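Fatty acid-binding protein homolog (Ascaris suum, PDB 6I8X) binds fatty acids inside a beta-barrel and may sequester toxic fatty acids and their peroxidation products or help maintain the eggshell's lipid layer. Local coordinates at residues A[34-37]-A[38-41]; A[7-10]-A[11-15]. All coordinates share one frame; numbering follows the deposited sequence.

Interaction 1 (A[34-37]-A[38-41])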
loop_
_atom_site.group_PDB
_atom_site.type_symbol
_atom_site.label_atom_id
_atom_site.label_comp_id
_atom_site.label_asym_id
_atom_site.label_seq_id
_atom_site.Cartn_x
_atom_site.Cartn_y
_atom_site.Cartn_z
ATOM N N TYR A 34 7.538 13.680 10.569
ATOM C CA TYR A 34 7.150 14.795 9.715
ATOM C C TYR A 34 6.752 16.053 10.491
ATOM O O TYR A 34 5.901 16.012 11.396
ATOM C CB TYR A 34 6.042 14.394 8.733
ATOM C CG TYR A 34 6.449 13.330 7.738
ATOM C CD1 TYR A 34 7.210 13.651 6.612
ATOM C CD2 TYR A 34 6.117 11.992 7.942
ATOM C CE1 TYR A 34 7.587 12.672 5.691
ATOM C CE2 TYR A 34 6.471 11.008 7.020
ATOM C CZ TYR A 34 7.197 11.354 5.889
ATOM O OH TYR A 34 7.559 10.377 4.988
ATOM N N GLY A 35 7.371 17.170 10.101
ATOM C CA GLY A 35 7.067 18.509 10.600
ATOM C C GLY A 35 5.712 18.962 10.068
ATOM O O GLY A 35 5.109 18.289 9.205
ATOM N N TRP A 36 5.218 20.099 10.585
ATOM C CA TRP A 36 3.868 20.581 10.297
ATOM C C TRP A 36 3.547 20.758 8.776
ATOM O O TRP A 36 2.499 20.290 8.330
ATOM C CB TRP A 36 3.545 21.853 11.097
ATOM C CG TRP A 36 2.130 22.328 10.882
ATOM C CD1 TRP A 36 0.999 21.838 11.477
ATOM C CD2 TRP A 36 1.686 23.277 9.903
ATOM N NE1 TRP A 36 -0.114 22.487 10.987
ATOM C CE2 TRP A 36 0.279 23.385 10.030
ATOM C CE3 TRP A 36 2.342 24.070 8.951
ATOM C CZ2 TRP A 36 -0.475 24.286 9.270
ATOM C CZ3 TRP A 36 1.587 24.934 8.163
ATOM C CH2 TRP A 36 0.196 25.037 8.329
ATOM N N ILE A 37 4.422 21.425 8.024
ATOM C CA ILE A 37 4.265 21.726 6.596
ATOM C C ILE A 37 4.095 20.453 5.774
ATOM O O ILE A 37 3.118 20.326 5.017
ATOM C CB ILE A 37 5.435 22.636 6.114
ATOM C CG1 ILE A 37 5.352 24.058 6.772
ATOM C CG2 ILE A 37 5.480 22.721 4.581
ATOM C CD1 ILE A 37 6.525 25.012 6.496
ATOM N N MET A 38 5.023 19.487 5.959
ATOM C CA MET A 38 5.014 18.201 5.278
ATOM C C MET A 38 3.793 17.393 5.623
ATOM O O MET A 38 3.195 16.817 4.721
ATOM C CB MET A 38 6.310 17.402 5.520
ATOM C CG MET A 38 7.497 17.890 4.698
ATOM S SD MET A 38 7.188 18.288 2.944
ATOM C CE MET A 38 6.922 16.615 2.250
ATOM N N ARG A 39 3.366 17.402 6.891
ATOM C CA ARG A 39 2.154 16.688 7.315
ATOM C C ARG A 39 0.912 17.203 6.613
ATOM O O ARG A 39 0.085 16.400 6.218
ATOM C CB ARG A 39 1.938 16.780 8.835
ATOM C CG ARG A 39 2.868 15.908 9.640
ATOM C CD ARG A 39 2.348 15.650 11.042
ATOM N NE ARG A 39 1.779 16.841 11.685
ATOM C CZ ARG A 39 2.465 17.697 12.435
ATOM N NH1 ARG A 39 3.769 17.540 12.608
ATOM N NH2 ARG A 39 1.857 18.731 12.987
ATOM N N GLN A 40 0.768 18.529 6.467
ATOM C CA GLN A 40 -0.425 19.093 5.822
ATOM C C GLN A 40 -0.563 18.620 4.406
ATOM O O GLN A 40 -1.663 18.239 4.028
ATOM C CB GLN A 40 -0.445 20.649 5.834
ATOM C CG GLN A 40 -0.322 21.332 7.188
ATOM C CD GLN A 40 -1.054 20.653 8.332
ATOM O OE1 GLN A 40 -0.443 19.995 9.203
ATOM N NE2 GLN A 40 -2.372 20.771 8.345
ATOM N N VAL A 41 0.550 18.626 3.629
ATOM C CA VAL A 41 0.545 18.277 2.200
ATOM C C VAL A 41 0.390 16.782 2.037
ATOM O O VAL A 41 -0.337 16.351 1.137
ATOM C CB VAL A 41 1.710 18.891 1.335
ATOM C CG1 VAL A 41 1.662 20.419 1.347
ATOM C CG2 VAL A 41 3.097 18.395 1.754
#
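The carbonyl oxygen of Tyr34 accepts a hydrogen bond from the guanidinium of Arg39, NH1 to O 2.9 Å, at the start of helix 36-43, the second helix of the fatty acid-binding protein lid. Tyr34 O lies at the guanidinium edge, in its plane, and the N-H...O angle is 149°. Arg39 gets there by folding back along the chain: a bend at chi3 (-42°) swings the guanidinium toward the residues before the helix, while CG packs against Tyr34 CB at 3.6 Å. Its NE forms a salt bridge with Asp26 of helix 25-31, so one side chain ties the neighbouring helix to the segment leading into this one. The O of Gly35, the N-cap residue, accepts Arg39 N (3.0 Å), and Gln40 N to Trp36 O (3.1 Å) follows. Tyr34 CD1 meets Met38 CB obliquely at 4.0 Å, and Tyr34 also touches the bound vaccenic acid, which places this helix start beside the ligand. On another side of the helix the Trp36 indole, with CG anti to the backbone N (chi1 -177°), crosses Gln40 at a slant, yet its ring and the amide are stacked nearly parallel. There Gln40 CG makes a CH-pi contact over the six-membered ring of Trp36, 3.6 Å from its centroid, while Arg39 NH2 approaches Trp36 CD1 at the ring edge.

Interaction 2 (A[7-10]-A[11-15]). With TAM (tris(hydroxyethyl)aminomethane), chain K; EDO (1,2-ethanediol), chain F.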
loop_
_atom_site.group_PDB
_atom_site.type_symbol
_atom_site.label_atom_id
_atom_site.label_comp_id
_atom_site.label_asym_id
_atom_site.label_seq_id
_atom_site.Cartn_x
_atom_site.Cartn_y
_atom_site.Cartn_z
ATOM N N LYS A 7 0.446 -17.637 -4.231
ATOM C CA LYS A 7 -0.774 -17.164 -3.575
ATOM C C LYS A 7 -1.648 -16.354 -4.548
ATOM O O LYS A 7 -1.113 -15.662 -5.414
ATOM C CB LYS A 7 -0.431 -16.316 -2.345
ATOM C CG LYS A 7 0.163 -17.115 -1.216
ATOM C CD LYS A 7 0.265 -16.315 0.055
ATOM C CE LYS A 7 1.165 -17.038 1.032
ATOM N NZ LYS A 7 1.520 -16.187 2.185
ATOM N N THR A 8 -2.985 -16.479 -4.434
ATOM C CA THR A 8 -3.919 -15.714 -5.278
ATOM C C THR A 8 -4.448 -14.526 -4.473
ATOM O O THR A 8 -4.826 -14.681 -3.309
ATOM C CB THR A 8 -5.027 -16.601 -5.906
ATOM O OG1 THR A 8 -4.400 -17.555 -6.755
ATOM C CG2 THR A 8 -6.034 -15.798 -6.774
ATOM N N LEU A 9 -4.433 -13.340 -5.075
ATOM C CA LEU A 9 -4.967 -12.156 -4.412
ATOM C C LEU A 9 -6.497 -12.285 -4.444
ATOM O O LEU A 9 -7.072 -12.418 -5.526
ATOM C CB LEU A 9 -4.495 -10.850 -5.129
ATOM C CG LEU A 9 -4.805 -9.486 -4.497
ATOM C CD1 LEU A 9 -4.114 -9.320 -3.156
ATOM C CD2 LEU A 9 -4.334 -8.355 -5.402
ATOM N N PRO A 10 -7.169 -12.325 -3.279
ATOM C CA PRO A 10 -8.642 -12.361 -3.288
ATOM C C PRO A 10 -9.224 -11.182 -4.086
ATOM O O PRO A 10 -8.657 -10.096 -4.034
ATOM C CB PRO A 10 -9.000 -12.259 -1.793
ATOM C CG PRO A 10 -7.782 -12.749 -1.090
ATOM C CD PRO A 10 -6.658 -12.203 -1.899
ATOM N N ASP A 11 -10.338 -11.406 -4.832
ATOM C CA ASP A 11 -11.051 -10.415 -5.661
ATOM C C ASP A 11 -11.455 -9.155 -4.896
ATOM O O ASP A 11 -11.611 -8.101 -5.501
ATOM C CB ASP A 11 -12.254 -11.042 -6.371
ATOM C CG ASP A 11 -11.843 -11.968 -7.492
ATOM O OD1 ASP A 11 -11.049 -11.538 -8.357
ATOM O OD2 ASP A 11 -12.324 -13.123 -7.519
ATOM N N LYS A 12 -11.627 -9.301 -3.568
ATOM C CA LYS A 12 -11.883 -8.309 -2.519
ATOM C C LYS A 12 -10.928 -7.110 -2.699
ATOM O O LYS A 12 -11.302 -5.978 -2.445
ATOM C CB LYS A 12 -11.453 -8.964 -1.178
ATOM C CG LYS A 12 -12.456 -8.973 -0.070
ATOM C CD LYS A 12 -11.767 -9.334 1.245
ATOM C CE LYS A 12 -12.000 -10.760 1.686
ATOM N NZ LYS A 12 -11.202 -11.726 0.887
ATOM N N PHE A 13 -9.659 -7.394 -3.034
ATOM C CA PHE A 13 -8.589 -6.412 -3.144
ATOM C C PHE A 13 -8.363 -5.877 -4.548
ATOM O O PHE A 13 -7.562 -4.972 -4.718
ATOM C CB PHE A 13 -7.295 -7.002 -2.562
ATOM C CG PHE A 13 -7.419 -7.330 -1.095
ATOM C CD1 PHE A 13 -7.519 -6.312 -0.141
ATOM C CD2 PHE A 13 -7.459 -8.650 -0.663
ATOM C CE1 PHE A 13 -7.673 -6.613 1.216
ATOM C CE2 PHE A 13 -7.592 -8.953 0.699
ATOM C CZ PHE A 13 -7.700 -7.933 1.628
ATOM N N LEU A 14 -9.073 -6.400 -5.539
ATOM C CA LEU A 14 -8.953 -5.943 -6.915
ATOM C C LEU A 14 -9.848 -4.755 -7.188
ATOM O O LEU A 14 -10.990 -4.708 -6.714
ATOM C CB LEU A 14 -9.256 -7.068 -7.929
ATOM C CG LEU A 14 -8.232 -8.215 -8.011
ATOM C CD1 LEU A 14 -8.657 -9.241 -9.070
ATOM C CD2 LEU A 14 -6.819 -7.699 -8.321
ATOM N N GLY A 15 -9.326 -3.821 -7.973
ATOM C CA GLY A 15 -10.074 -2.647 -8.387
ATOM C C GLY A 15 -9.420 -1.323 -8.068
ATOM O O GLY A 15 -8.228 -1.260 -7.780
HETATM C C TAM K . -12.759 -5.441 -11.083
HETATM C C1 TAM K . -11.368 -4.968 -11.689
HETATM C C2 TAM K . -13.133 -4.386 -9.942
HETATM C C3 TAM K . -14.000 -5.640 -12.078
HETATM C C4 TAM K . -10.371 -6.063 -12.002
HETATM C C5 TAM K . -13.316 -2.973 -10.458
HETATM C C6 TAM K . -13.661 -5.634 -13.549
HETATM N N TAM K . -12.397 -6.756 -10.522
HETATM O O4 TAM K . -9.189 -5.500 -12.524
HETATM O O5 TAM K . -13.273 -1.944 -9.421
HETATM O O6 TAM K . -14.816 -5.911 -14.307
HETATM C C1 EDO F . -11.678 -14.593 -4.602
HETATM O O1 EDO F . -11.538 -14.240 -3.235
HETATM C C2 EDO F . -10.285 -14.896 -5.227
HETATM O O2 EDO F . -10.439 -15.578 -6.461
HETATM O O HOH W 1 -7.990 -12.877 -8.022
#
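Pro10 and Phe13 lie side by side and point the same way, the proline ring meeting the aromatic ring at its edge: Pro10 CD sits in the plane of the phenyl group, 3.8 Å from Phe13 CD2. The backbone turn that aligns them is a short 3-10 segment, 11-13, closed by Phe13 N donating to Pro10 O at 3.1 Å. This bond is nearly straight at the hydrogen (164°), although the donor stands above the carbonyl plane. Leu9 crosses Phe13 at about a right angle, CD1 resting 4.0 Å from Phe13 CB, and sends its other methyl, CD2, to Leu14 CD2 at 3.9 Å. A chi1 of -173° puts CG of Leu9 anti to the backbone N, and chi2 near 64° then directs CD1 and CD2 to these different partners. The Lys12 chain, bent at chi3 and chi4, crosses Pro10 obliquely, with NZ 3.5 Å from Pro10 CB, and its ammonium group is held by Pro103 O. A water donates to Leu9 O and, weakly, to Asp11 OD1. Leu14 and Gly15 border a bound tris(hydroxyethyl)aminomethane. The turn leads directly into strand 15-23, where Gly15 pairs with Phe51 of strand 47-53, while Leu9 and Phe13 pack on Leu106 of strand 105-112.

Overall arrangement
The two contacts lie on opposite sides of the chain's centre, with their own centres 33 Å apart and nearest atoms about 21 Å from each other. Both are local, one a 3-10 turn and the other the start of a helix, and they come in series: interaction 2 ends on the first residue of strand 15-23, the first of the antiparallel barrel, and interaction 1 opens later. The rest of that strand and helix 25-31 lie between them in the sequence. Residues 7-15 bring the N-terminal segment against the barrel, away from the fatty acid; residues 34-41 belong to the helical lid and contribute Tyr34 and Val41 to the vaccenic acid pocket. They share no direct contact.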